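Local coordinates for protein citrate lyase (Yersinia pestis, PDB 3QLL) that is a putative citrate lyase beta subunit (RipC) with a TIM-barrel fold, probably a magnesium-dependent lyase, at residues A[128-132]-A[157-161]; A[144-148]-A[179-183]; A[170-174]-A[212-216]; A[228-232]-A[256-260]. All coordinates share one frame; numbering follows the deposited sequence.

Interaction 1 (A[128-132]-A[157-161]); sequences SLPDY and DTRLI
The hydroxyl of Thr158 donates to the backbone carbonyl of Pro130, OG1 to O 3.0 Å, approaching nearly along the C=O axis with a C=O...donor angle of 164°. Proline has no N-H to offer a neighbouring strand but keeps its carbonyl. The hydroxyl lies beside its own backbone N (chi1 -68°), which turns CG2 the other way; CG2 still comes within 3.4 Å of Pro130 O. Leu129 brings its CB to 3.4 Å from Thr158 OG1, the two side chains crossing at about a right angle, while the Leu129 side chain also touches Met151 and Ala154.

One residue further on the pairing becomes regular: Arg159 N donates to Asp131 O at 3.0 Å, and Tyr132 and Arg159 form a parallel bridge. Here strands 132-135 and 159-164, fourth and fifth of the eight-stranded parallel TIM barrel, first come together. Tyr132 CA lies 3.3 Å from Arg159 O, a CA-H...O contact that often accompanies such pairing. Tyr132 and Arg159 place their side chains on the same face of the sheet, and the tyrosine ring meets the methylene CB of Arg159 and, through CD1, Ile161 CG1 at 3.9 Å. An aromatic with a polar tip suits the N-terminal end of the strand: its ring carbons lie against aliphatic groups, whereas OH bonds to Thr42 OG1. Asp131 points away from the strand partner, and its carboxylate accepts from Leu104 N.

Interaction 2 (A[144-148]-A[179-183]); sequences LQILD and ATPKL
Asp148 and Thr180 set their polar ends obliquely across one another, with Thr180 OG1 donating to Asp148 OD2 at 2.7 Å from above the carboxylate plane, 52° out of it. The aspartate reaches the loop because its CG stands anti to the backbone N (chi1 -176°), swinging the carboxylate off the helix toward 179-183. The threonine hydroxyl does double duty: besides donating to the acid, it accepts from Lys182 N at 3.2 Å, closing an ST turn within the type I beta turn from Thr180 to Leu183. A hydroxyl that can both give and take a hydrogen bond suits this place, since it ties the turn to the helix. Lys182 NZ lies near Asp148 in a probable salt bridge, but OD1 is poorly placed, so its detail is doubtful.

A turn of helix earlier, Gln145 extends its chain to the loop and donates NE2 to Ala179 O at 2.9 Å. This bond is nearly straight, 174° at the hydrogen, and lies in the amide plane on a lone pair of the carbonyl. On the inner side Leu144 is apolar throughout: Leu144 CB lies 4.1 Å from Ala179 CB, and its CD1 lies 3.7 Å from Leu183 CD1, the two leucines crossing at a slant. The small alanine lets the loop come close to the helix. Helix 141-150 is thereby joined to the loop between helix 173-177 and strand 183-188, with Leu147 on strand 132-135 and Lys182 backbone-bonded to Leu160 of strand 159-164.

Interaction 3 (A[170-174]-A[212-216]); sequences LNAVE and RLVSA
Arg212 grips Glu174 side-on with two nitrogens, NE to OE2 at 2.7 Å and NH2 to OE1 at 3.0 Å, so each carboxylate oxygen has its own donor. The NE bond is the straighter (169°) and uses the syn lone pair of OE2 close to the guanidinium plane; the two flat groups are nearly coplanar, 20° apart. A third bond runs from NH1 to Asn171 OD1 at 3.2 Å, on a lone pair of the amide, whose plane is inclined to the guanidinium. Over one face of the guanidinium, near its centre, lies Leu170 O, 3.3 Å from CZ; the carbonyl's negative end would favour the cation electrostatically.

The arginine gets there fully stretched: CG is anti to the backbone N (chi1 -161°) and the chain runs straight to NE. It enters as a knob among Leu170, Asn171, Val173 and Glu174; a long side chain with a flat end carrying several N-H donors suits this place. Glu174 bends at chi2 to meet it. Beneath, Val173 packs CG2 on Leu213 CD1 at 3.7 Å and CG1 on the Ala216 methyl, whose small size brings Glu174 and Ala216 close. Outward, Val173 and Leu213 both rest on Ile164 of strand 159-164, and Leu213 reaches Leu186 and Phe188 of strand 183-188. Helices 167-171 and 173-177 thus join helix 203-220 outside the barrel, where Ser215 meets Val167 of the second subunit and Asn171 meets Met219 of the third.

Interaction 4 (A[228-232]-A[256-260]); sequences PFFDV and IHPAQ
Gln260 and Phe229 make the close part of this contact: the amide nitrogen NE2 donates to Phe229 O at 2.7 Å. That oxygen lies near the plane of the Gln260 amide, while the donor is tilted 28° from the Phe229 carbonyl plane. The other end of the same amide is shared. Gln260 OE1 accepts from Ile256 N at 3.2 Å and from a water that itself accepts from Phe229 N, so the glutamine joins both backbone polar groups of Phe229. Glutamine suits this buried place because a single side chain supplies a donor and an acceptor; with CG beside its backbone N (chi1 -64°) and the chain extended beyond, it reaches straight across. The Phe229 ring turns elsewhere, onto Leu238 and Glu241 of helix 235-248.

Around this polar centre, in two loops following strands 224-226 and 252-255 at the catalytic end expected of a TIM barrel, the packing is looser and more exposed. Ile256 lays CG1 on Pro228 CB at 3.9 Å and brings CD1 to 3.5 Å from Phe229 O. Val232 CG1 sits over one face of the His257 imidazole, offset toward the rim, in a CH-pi contact 3.9 Å from the ring centroid. The ring's rotation is fixed by ND1, which accepts from Ala259 N at 3.0 Å in the ring plane. One directional amide bond and a water bridge thus set the spacing and orientation of the loops, whereas the apolar touches are less directional.

Interactions 1 and 2 adjoin, Leu160 N probably bonding to Lys182 O, and their segments alternate along the chain, whereas interactions 3 and 4 touch neither of them nor each other. All are partly buried, but interaction 4 has the most exposed residues and lies across the chain's centre from interactions 1 and 2. Interaction 1 joins a strand start and its preceding loop to the next strand through one backbone bond and one threonine bond; interaction 2 joins a helix to a loop through side-chain polar groups; interaction 3 packs helices around a salt bridge near other subunits; interaction 4 joins two loops through a glutamine and a water. Strand 159-164 belongs to interaction 1 and underlies interaction 3.

Interaction 1 (A[128-132]-A[157-161])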
loop_
_atom_site.group_PDB
_atom_site.type_symbol
_atom_site.label_atom_id
_atom_site.label_comp_id
_atom_site.label_asym_id
_atom_site.label_seq_id
_atom_site.Cartn_x
_atom_site.Cartn_y
_atom_site.Cartn_z
ATOM N N SER A 128 32.038 -7.758 -24.792
ATOM C CA SER A 128 32.045 -8.465 -23.512
ATOM C C SER A 128 30.930 -7.980 -22.589
ATOM O O SER A 128 30.770 -6.779 -22.363
ATOM C CB SER A 128 33.407 -8.346 -22.831
ATOM O OG SER A 128 34.430 -8.880 -23.656
ATOM N N LEU A 129 30.207 -8.927 -22.005
ATOM C CA LEU A 129 29.013 -8.603 -21.238
ATOM C C LEU A 129 29.025 -9.289 -19.879
ATOM O O LEU A 129 29.409 -10.457 -19.770
ATOM C CB LEU A 129 27.746 -8.975 -22.009
ATOM C CG LEU A 129 27.553 -8.230 -23.334
ATOM C CD1 LEU A 129 26.488 -8.916 -24.181
ATOM C CD2 LEU A 129 27.210 -6.765 -23.112
ATOM N N PRO A 130 28.530 -8.574 -18.850
ATOM C CA PRO A 130 28.462 -9.149 -17.505
ATOM C C PRO A 130 27.346 -10.168 -17.422
ATOM O O PRO A 130 26.500 -10.199 -18.314
ATOM C CB PRO A 130 28.109 -7.946 -16.631
ATOM C CG PRO A 130 27.257 -7.093 -17.557
ATOM C CD PRO A 130 27.892 -7.248 -18.927
ATOM N N ASP A 131 27.353 -10.982 -16.381
ATOM C CA ASP A 131 26.254 -11.899 -16.166
ATOM C C ASP A 131 24.951 -11.167 -15.855
ATOM O O ASP A 131 23.875 -11.637 -16.185
ATOM C CB ASP A 131 26.585 -12.862 -15.026
ATOM C CG ASP A 131 27.922 -13.519 -15.209
ATOM O OD1 ASP A 131 28.075 -14.244 -16.211
ATOM O OD2 ASP A 131 28.832 -13.265 -14.393
ATOM N N TYR A 132 25.061 -10.030 -15.166
ATOM C CA TYR A 132 23.931 -9.216 -14.779
ATOM C C TYR A 132 24.170 -7.797 -15.198
ATOM O O TYR A 132 25.195 -7.215 -14.869
ATOM C CB TYR A 132 23.691 -9.267 -13.272
ATOM C CG TYR A 132 23.286 -10.610 -12.761
ATOM C CD1 TYR A 132 22.015 -11.127 -13.019
ATOM C CD2 TYR A 132 24.186 -11.395 -12.053
ATOM C CE1 TYR A 132 21.654 -12.371 -12.544
ATOM C CE2 TYR A 132 23.841 -12.644 -11.581
ATOM C CZ TYR A 132 22.575 -13.129 -11.828
ATOM O OH TYR A 132 22.243 -14.369 -11.344
ATOM N N ASP A 157 23.073 -14.402 -23.199
ATOM C CA ASP A 157 23.067 -15.091 -21.912
ATOM C C ASP A 157 23.064 -14.100 -20.751
ATOM O O ASP A 157 23.150 -14.497 -19.590
ATOM C CB ASP A 157 24.265 -16.040 -21.803
ATOM C CG ASP A 157 23.997 -17.385 -22.458
ATOM O OD1 ASP A 157 22.817 -17.689 -22.719
ATOM O OD2 ASP A 157 24.951 -18.147 -22.704
ATOM N N THR A 158 22.984 -12.811 -21.068
ATOM C CA THR A 158 23.056 -11.777 -20.043
ATOM C C THR A 158 21.673 -11.468 -19.471
ATOM O O THR A 158 20.740 -11.147 -20.207
ATOM C CB THR A 158 23.647 -10.491 -20.593
ATOM O OG1 THR A 158 25.028 -10.678 -20.918
ATOM C CG2 THR A 158 23.483 -9.380 -19.566
ATOM N N ARG A 159 21.562 -11.523 -18.157
ATOM C CA ARG A 159 20.297 -11.282 -17.502
ATOM C C ARG A 159 20.246 -9.882 -16.921
ATOM O O ARG A 159 21.301 -9.260 -16.715
ATOM C CB ARG A 159 20.026 -12.350 -16.437
ATOM C CG ARG A 159 19.777 -13.718 -17.043
ATOM C CD ARG A 159 19.379 -14.708 -15.964
ATOM N NE ARG A 159 18.029 -14.457 -15.444
ATOM C CZ ARG A 159 16.922 -14.953 -15.977
ATOM N NH1 ARG A 159 17.007 -15.694 -17.076
ATOM N NH2 ARG A 159 15.729 -14.682 -15.437
ATOM N N LEU A 160 19.024 -9.387 -16.692
ATOM C CA LEU A 160 18.824 -8.019 -16.249
ATOM C C LEU A 160 18.430 -7.917 -14.796
ATOM O O LEU A 160 17.791 -8.803 -14.250
ATOM C CB LEU A 160 17.760 -7.316 -17.105
ATOM C CG LEU A 160 17.980 -7.364 -18.604
ATOM C CD1 LEU A 160 16.893 -6.582 -19.336
ATOM C CD2 LEU A 160 19.365 -6.812 -18.894
ATOM N N ILE A 161 18.855 -6.840 -14.161
ATOM C CA ILE A 161 18.355 -6.458 -12.856
ATOM C C ILE A 161 17.901 -4.999 -12.926
ATOM O O ILE A 161 18.696 -4.117 -13.269
ATOM C CB ILE A 161 19.459 -6.574 -11.757
ATOM C CG1 ILE A 161 20.015 -7.995 -11.685
ATOM C CG2 ILE A 161 18.908 -6.141 -10.408
ATOM C CD1 ILE A 161 19.044 -9.030 -11.186
#

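Interaction 2 (A[144-148]-A[179-183])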
loop_
_atom_site.group_PDB
_atom_site.type_symbol
_atom_site.label_atom_id
_atom_site.label_comp_id
_atom_site.label_asym_id
_atom_site.label_seq_id
_atom_site.Cartn_x
_atom_site.Cartn_y
_atom_site.Cartn_z
ATOM N N LEU A 144 13.362 -2.060 -19.584
ATOM C CA LEU A 144 13.953 -3.385 -19.571
ATOM C C LEU A 144 13.897 -4.017 -20.972
ATOM O O LEU A 144 14.803 -4.732 -21.372
ATOM C CB LEU A 144 13.263 -4.274 -18.535
ATOM C CG LEU A 144 13.430 -3.788 -17.105
ATOM C CD1 LEU A 144 12.783 -4.800 -16.174
ATOM C CD2 LEU A 144 14.941 -3.639 -16.813
ATOM N N GLN A 145 12.830 -3.762 -21.712
ATOM C CA GLN A 145 12.717 -4.407 -23.030
ATOM C C GLN A 145 13.718 -3.883 -24.045
ATOM O O GLN A 145 14.270 -4.647 -24.828
ATOM C CB GLN A 145 11.290 -4.278 -23.581
ATOM C CG GLN A 145 10.364 -5.058 -22.698
ATOM C CD GLN A 145 8.890 -4.638 -22.771
ATOM O OE1 GLN A 145 8.529 -3.593 -23.321
ATOM N NE2 GLN A 145 8.033 -5.453 -22.161
ATOM N N ILE A 146 13.996 -2.588 -23.943
ATOM C CA ILE A 146 15.026 -1.932 -24.726
ATOM C C ILE A 146 16.399 -2.554 -24.499
ATOM O O ILE A 146 17.092 -2.869 -25.456
ATOM C CB ILE A 146 15.083 -0.438 -24.415
ATOM C CG1 ILE A 146 13.810 0.251 -24.889
ATOM C CG2 ILE A 146 16.283 0.183 -25.085
ATOM C CD1 ILE A 146 13.735 1.724 -24.525
ATOM N N LEU A 147 16.786 -2.698 -23.236
ATOM C CA LEU A 147 18.034 -3.364 -22.875
ATOM C C LEU A 147 18.094 -4.799 -23.373
ATOM O O LEU A 147 19.134 -5.237 -23.913
ATOM C CB LEU A 147 18.234 -3.342 -21.378
ATOM C CG LEU A 147 19.071 -2.185 -20.879
ATOM C CD1 LEU A 147 19.369 -2.437 -19.409
ATOM C CD2 LEU A 147 20.358 -1.999 -21.687
ATOM N N ASP A 148 16.984 -5.520 -23.153
ATOM C CA ASP A 148 16.812 -6.877 -23.636
ATOM C C ASP A 148 17.108 -6.978 -25.149
ATOM O O ASP A 148 17.998 -7.740 -25.541
ATOM C CB ASP A 148 15.378 -7.371 -23.302
ATOM C CG ASP A 148 15.127 -8.838 -23.701
ATOM O OD1 ASP A 148 16.084 -9.510 -24.102
ATOM O OD2 ASP A 148 13.972 -9.337 -23.606
ATOM N N ALA A 179 8.125 -7.541 -17.300
ATOM C CA ALA A 179 8.537 -6.953 -18.601
ATOM C C ALA A 179 9.177 -7.924 -19.601
ATOM O O ALA A 179 9.049 -7.741 -20.797
ATOM C CB ALA A 179 9.484 -5.756 -18.360
ATOM N N THR A 180 10.078 -8.761 -19.113
ATOM C CA THR A 180 10.786 -9.744 -19.942
ATOM C C THR A 180 11.304 -10.897 -19.090
ATOM O O THR A 180 11.687 -10.684 -17.952
ATOM C CB THR A 180 11.939 -9.056 -20.733
ATOM O OG1 THR A 180 12.766 -10.060 -21.316
ATOM C CG2 THR A 180 12.804 -8.274 -19.810
ATOM N N PRO A 181 11.388 -12.110 -19.665
ATOM C CA PRO A 181 11.943 -13.329 -19.026
ATOM C C PRO A 181 13.392 -13.107 -18.626
ATOM O O PRO A 181 13.925 -13.828 -17.788
ATOM C CB PRO A 181 11.870 -14.383 -20.132
ATOM C CG PRO A 181 10.775 -13.926 -21.016
ATOM C CD PRO A 181 10.688 -12.419 -20.926
ATOM N N LYS A 182 14.080 -12.240 -19.356
ATOM C CA LYS A 182 15.465 -11.953 -19.017
ATOM C C LYS A 182 15.670 -11.223 -17.681
ATOM O O LYS A 182 16.771 -11.242 -17.134
ATOM C CB LYS A 182 16.139 -11.209 -20.156
ATOM C CG LYS A 182 16.651 -12.230 -21.141
ATOM C CD LYS A 182 17.055 -11.654 -22.465
ATOM C CE LYS A 182 18.340 -10.869 -22.354
ATOM N NZ LYS A 182 19.041 -10.795 -23.661
ATOM N N LEU A 183 14.619 -10.592 -17.164
ATOM C CA LEU A 183 14.666 -9.953 -15.843
ATOM C C LEU A 183 14.853 -11.018 -14.772
ATOM O O LEU A 183 14.122 -12.007 -14.760
ATOM C CB LEU A 183 13.389 -9.168 -15.577
ATOM C CG LEU A 183 13.308 -8.468 -14.225
ATOM C CD1 LEU A 183 14.427 -7.461 -14.179
ATOM C CD2 LEU A 183 11.959 -7.792 -14.049
#

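Interaction 3 (A[170-174]-A[212-216])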
loop_
_atom_site.group_PDB
_atom_site.type_symbol
_atom_site.label_atom_id
_atom_site.label_comp_id
_atom_site.label_asym_id
_atom_site.label_seq_id
_atom_site.Cartn_x
_atom_site.Cartn_y
_atom_site.Cartn_z
ATOM N N LEU A 170 7.934 2.812 -8.945
ATOM C CA LEU A 170 7.080 2.085 -8.025
ATOM C C LEU A 170 5.644 1.917 -8.556
ATOM O O LEU A 170 5.066 0.837 -8.456
ATOM C CB LEU A 170 7.044 2.799 -6.675
ATOM C CG LEU A 170 6.254 2.037 -5.610
ATOM C CD1 LEU A 170 6.884 0.695 -5.322
ATOM C CD2 LEU A 170 6.202 2.898 -4.369
ATOM N N ASN A 171 5.075 2.978 -9.127
ATOM C CA ASN A 171 3.706 2.911 -9.670
ATOM C C ASN A 171 3.597 1.959 -10.875
ATOM O O ASN A 171 2.518 1.513 -11.217
ATOM C CB ASN A 171 3.148 4.311 -10.009
ATOM C CG ASN A 171 2.768 5.078 -8.757
ATOM O OD1 ASN A 171 2.534 4.484 -7.712
ATOM N ND2 ASN A 171 2.723 6.381 -8.845
ATOM N N ALA A 172 4.719 1.694 -11.534
ATOM C CA ALA A 172 4.698 0.785 -12.658
ATOM C C ALA A 172 5.353 -0.550 -12.296
ATOM O O ALA A 172 5.705 -1.307 -13.194
ATOM C CB ALA A 172 5.404 1.415 -13.867
ATOM N N VAL A 173 5.533 -0.835 -10.999
ATOM C CA VAL A 173 6.370 -1.981 -10.614
ATOM C C VAL A 173 5.803 -3.326 -11.097
ATOM O O VAL A 173 6.552 -4.221 -11.457
ATOM C CB VAL A 173 6.720 -2.017 -9.081
ATOM C CG1 VAL A 173 5.526 -2.471 -8.216
ATOM C CG2 VAL A 173 7.926 -2.914 -8.836
ATOM N N GLU A 174 4.481 -3.440 -11.133
ATOM C CA GLU A 174 3.853 -4.651 -11.622
ATOM C C GLU A 174 4.213 -4.885 -13.089
ATOM O O GLU A 174 4.577 -5.986 -13.473
ATOM C CB GLU A 174 2.321 -4.618 -11.409
ATOM C CG GLU A 174 1.956 -4.571 -9.895
ATOM C CD GLU A 174 2.217 -3.198 -9.242
ATOM O OE1 GLU A 174 2.293 -2.196 -9.984
ATOM O OE2 GLU A 174 2.353 -3.119 -7.992
ATOM N N ARG A 212 5.146 -3.530 -1.867
ATOM C CA ARG A 212 4.704 -3.527 -3.256
ATOM C C ARG A 212 5.784 -4.075 -4.177
ATOM O O ARG A 212 5.482 -4.775 -5.146
ATOM C CB ARG A 212 4.280 -2.121 -3.691
ATOM C CG ARG A 212 3.413 -2.142 -4.906
ATOM C CD ARG A 212 2.855 -0.783 -5.280
ATOM N NE ARG A 212 2.340 -0.777 -6.647
ATOM C CZ ARG A 212 2.015 0.333 -7.277
ATOM N NH1 ARG A 212 2.152 1.479 -6.632
ATOM N NH2 ARG A 212 1.550 0.295 -8.521
ATOM N N LEU A 213 7.047 -3.772 -3.882
ATOM C CA LEU A 213 8.113 -4.322 -4.712
ATOM C C LEU A 213 8.206 -5.849 -4.579
ATOM O O LEU A 213 8.186 -6.565 -5.595
ATOM C CB LEU A 213 9.451 -3.681 -4.376
ATOM C CG LEU A 213 10.654 -4.347 -5.060
ATOM C CD1 LEU A 213 10.537 -4.211 -6.565
ATOM C CD2 LEU A 213 11.955 -3.743 -4.589
ATOM N N VAL A 214 8.208 -6.342 -3.339
ATOM C CA VAL A 214 8.318 -7.782 -3.072
ATOM C C VAL A 214 7.149 -8.538 -3.736
ATOM O O VAL A 214 7.356 -9.537 -4.421
ATOM C CB VAL A 214 8.357 -8.068 -1.544
ATOM C CG1 VAL A 214 8.245 -9.554 -1.254
ATOM C CG2 VAL A 214 9.628 -7.535 -0.967
ATOM N N SER A 215 5.935 -8.025 -3.579
ATOM C CA SER A 215 4.762 -8.630 -4.206
ATOM C C SER A 215 4.890 -8.808 -5.745
ATOM O O SER A 215 4.565 -9.839 -6.282
ATOM C CB SER A 215 3.512 -7.812 -3.871
ATOM O OG SER A 215 2.419 -8.270 -4.631
ATOM N N ALA A 216 5.389 -7.791 -6.421
ATOM C CA ALA A 216 5.569 -7.783 -7.862
ATOM C C ALA A 216 6.617 -8.811 -8.286
ATOM O O ALA A 216 6.414 -9.580 -9.246
ATOM C CB ALA A 216 5.948 -6.364 -8.349
#

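Interaction 4 (A[228-232]-A[256-260])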
loop_
_atom_site.group_PDB
_atom_site.type_symbol
_atom_site.label_atom_id
_atom_site.label_comp_id
_atom_site.label_asym_id
_atom_site.label_seq_id
_atom_site.Cartn_x
_atom_site.Cartn_y
_atom_site.Cartn_z
ATOM N N PRO A 228 20.873 -1.152 -0.029
ATOM C CA PRO A 228 22.019 -1.146 0.886
ATOM C C PRO A 228 21.712 -0.320 2.136
ATOM O O PRO A 228 21.016 0.699 2.041
ATOM C CB PRO A 228 23.133 -0.474 0.071
ATOM C CG PRO A 228 22.433 0.300 -1.004
ATOM C CD PRO A 228 21.131 -0.420 -1.285
ATOM N N PHE A 229 22.289 -0.713 3.269
ATOM C CA PHE A 229 22.155 0.070 4.481
ATOM C C PHE A 229 23.320 1.023 4.487
ATOM O O PHE A 229 24.463 0.600 4.328
ATOM C CB PHE A 229 22.177 -0.841 5.714
ATOM C CG PHE A 229 21.902 -0.130 7.016
ATOM C CD1 PHE A 229 20.629 0.294 7.355
ATOM C CD2 PHE A 229 22.928 0.045 7.947
ATOM C CE1 PHE A 229 20.387 0.950 8.578
ATOM C CE2 PHE A 229 22.704 0.688 9.166
ATOM C CZ PHE A 229 21.430 1.138 9.480
ATOM N N PHE A 230 23.029 2.297 4.711
ATOM C CA PHE A 230 24.013 3.382 4.594
ATOM C C PHE A 230 25.118 3.356 5.671
ATOM O O PHE A 230 26.295 3.466 5.335
ATOM C CB PHE A 230 23.301 4.757 4.595
ATOM C CG PHE A 230 22.692 5.147 5.934
ATOM C CD1 PHE A 230 21.715 4.354 6.526
ATOM C CD2 PHE A 230 23.103 6.298 6.604
ATOM C CE1 PHE A 230 21.160 4.694 7.759
ATOM C CE2 PHE A 230 22.545 6.646 7.839
ATOM C CZ PHE A 230 21.571 5.841 8.413
ATOM N N ASP A 231 24.745 3.317 6.952
ATOM C CA ASP A 231 25.725 3.416 8.037
ATOM C C ASP A 231 26.562 2.126 8.184
ATOM O O ASP A 231 26.111 1.116 8.738
ATOM C CB ASP A 231 25.005 3.751 9.346
ATOM C CG ASP A 231 25.880 4.491 10.325
ATOM O OD1 ASP A 231 27.117 4.357 10.255
ATOM O OD2 ASP A 231 25.322 5.255 11.138
ATOM N N VAL A 232 27.821 2.210 7.784
ATOM C CA VAL A 232 28.764 1.104 7.923
ATOM C C VAL A 232 29.112 0.814 9.379
ATOM O O VAL A 232 29.435 -0.326 9.724
ATOM C CB VAL A 232 30.070 1.401 7.169
ATOM C CG1 VAL A 232 30.770 0.105 6.798
ATOM C CG2 VAL A 232 29.796 2.270 5.932
ATOM N N ILE A 256 27.291 -1.680 0.352
ATOM C CA ILE A 256 28.118 -0.640 -0.232
ATOM C C ILE A 256 29.483 -0.679 0.431
ATOM O O ILE A 256 30.328 0.161 0.153
ATOM C CB ILE A 256 27.475 0.774 -0.076
ATOM C CG1 ILE A 256 26.606 0.855 1.179
ATOM C CG2 ILE A 256 26.623 1.110 -1.287
ATOM C CD1 ILE A 256 27.370 1.044 2.453
ATOM N N HIS A 257 29.707 -1.703 1.254
ATOM C CA HIS A 257 30.995 -1.910 1.920
ATOM C C HIS A 257 31.161 -3.379 2.331
ATOM O O HIS A 257 30.220 -3.984 2.853
ATOM C CB HIS A 257 31.100 -1.004 3.155
ATOM C CG HIS A 257 32.474 -0.951 3.749
ATOM N ND1 HIS A 257 33.097 -2.059 4.285
ATOM C CD2 HIS A 257 33.347 0.076 3.889
ATOM C CE1 HIS A 257 34.293 -1.716 4.730
ATOM N NE2 HIS A 257 34.468 -0.426 4.504
ATOM N N PRO A 258 32.334 -3.974 2.050
ATOM C CA PRO A 258 32.590 -5.403 2.300
ATOM C C PRO A 258 32.396 -5.846 3.767
ATOM O O PRO A 258 32.187 -7.033 4.019
ATOM C CB PRO A 258 34.064 -5.568 1.896
ATOM C CG PRO A 258 34.338 -4.459 0.926
ATOM C CD PRO A 258 33.483 -3.307 1.406
ATOM N N ALA A 259 32.472 -4.918 4.714
ATOM C CA ALA A 259 32.220 -5.241 6.127
ATOM C C ALA A 259 30.774 -5.706 6.383
ATOM O O ALA A 259 30.481 -6.385 7.381
ATOM C CB ALA A 259 32.537 -4.041 7.001
ATOM N N GLN A 260 29.868 -5.303 5.500
ATOM C CA GLN A 260 28.472 -5.644 5.672
ATOM C C GLN A 260 28.191 -7.056 5.180
ATOM O O GLN A 260 27.218 -7.676 5.625
ATOM C CB GLN A 260 27.575 -4.637 4.931
ATOM C CG GLN A 260 27.622 -3.217 5.440
ATOM C CD GLN A 260 26.787 -2.268 4.588
ATOM O OE1 GLN A 260 26.620 -2.473 3.373
ATOM N NE2 GLN A 260 26.257 -1.225 5.215
HETATM O O HOH W 1 23.949 -3.163 3.012
#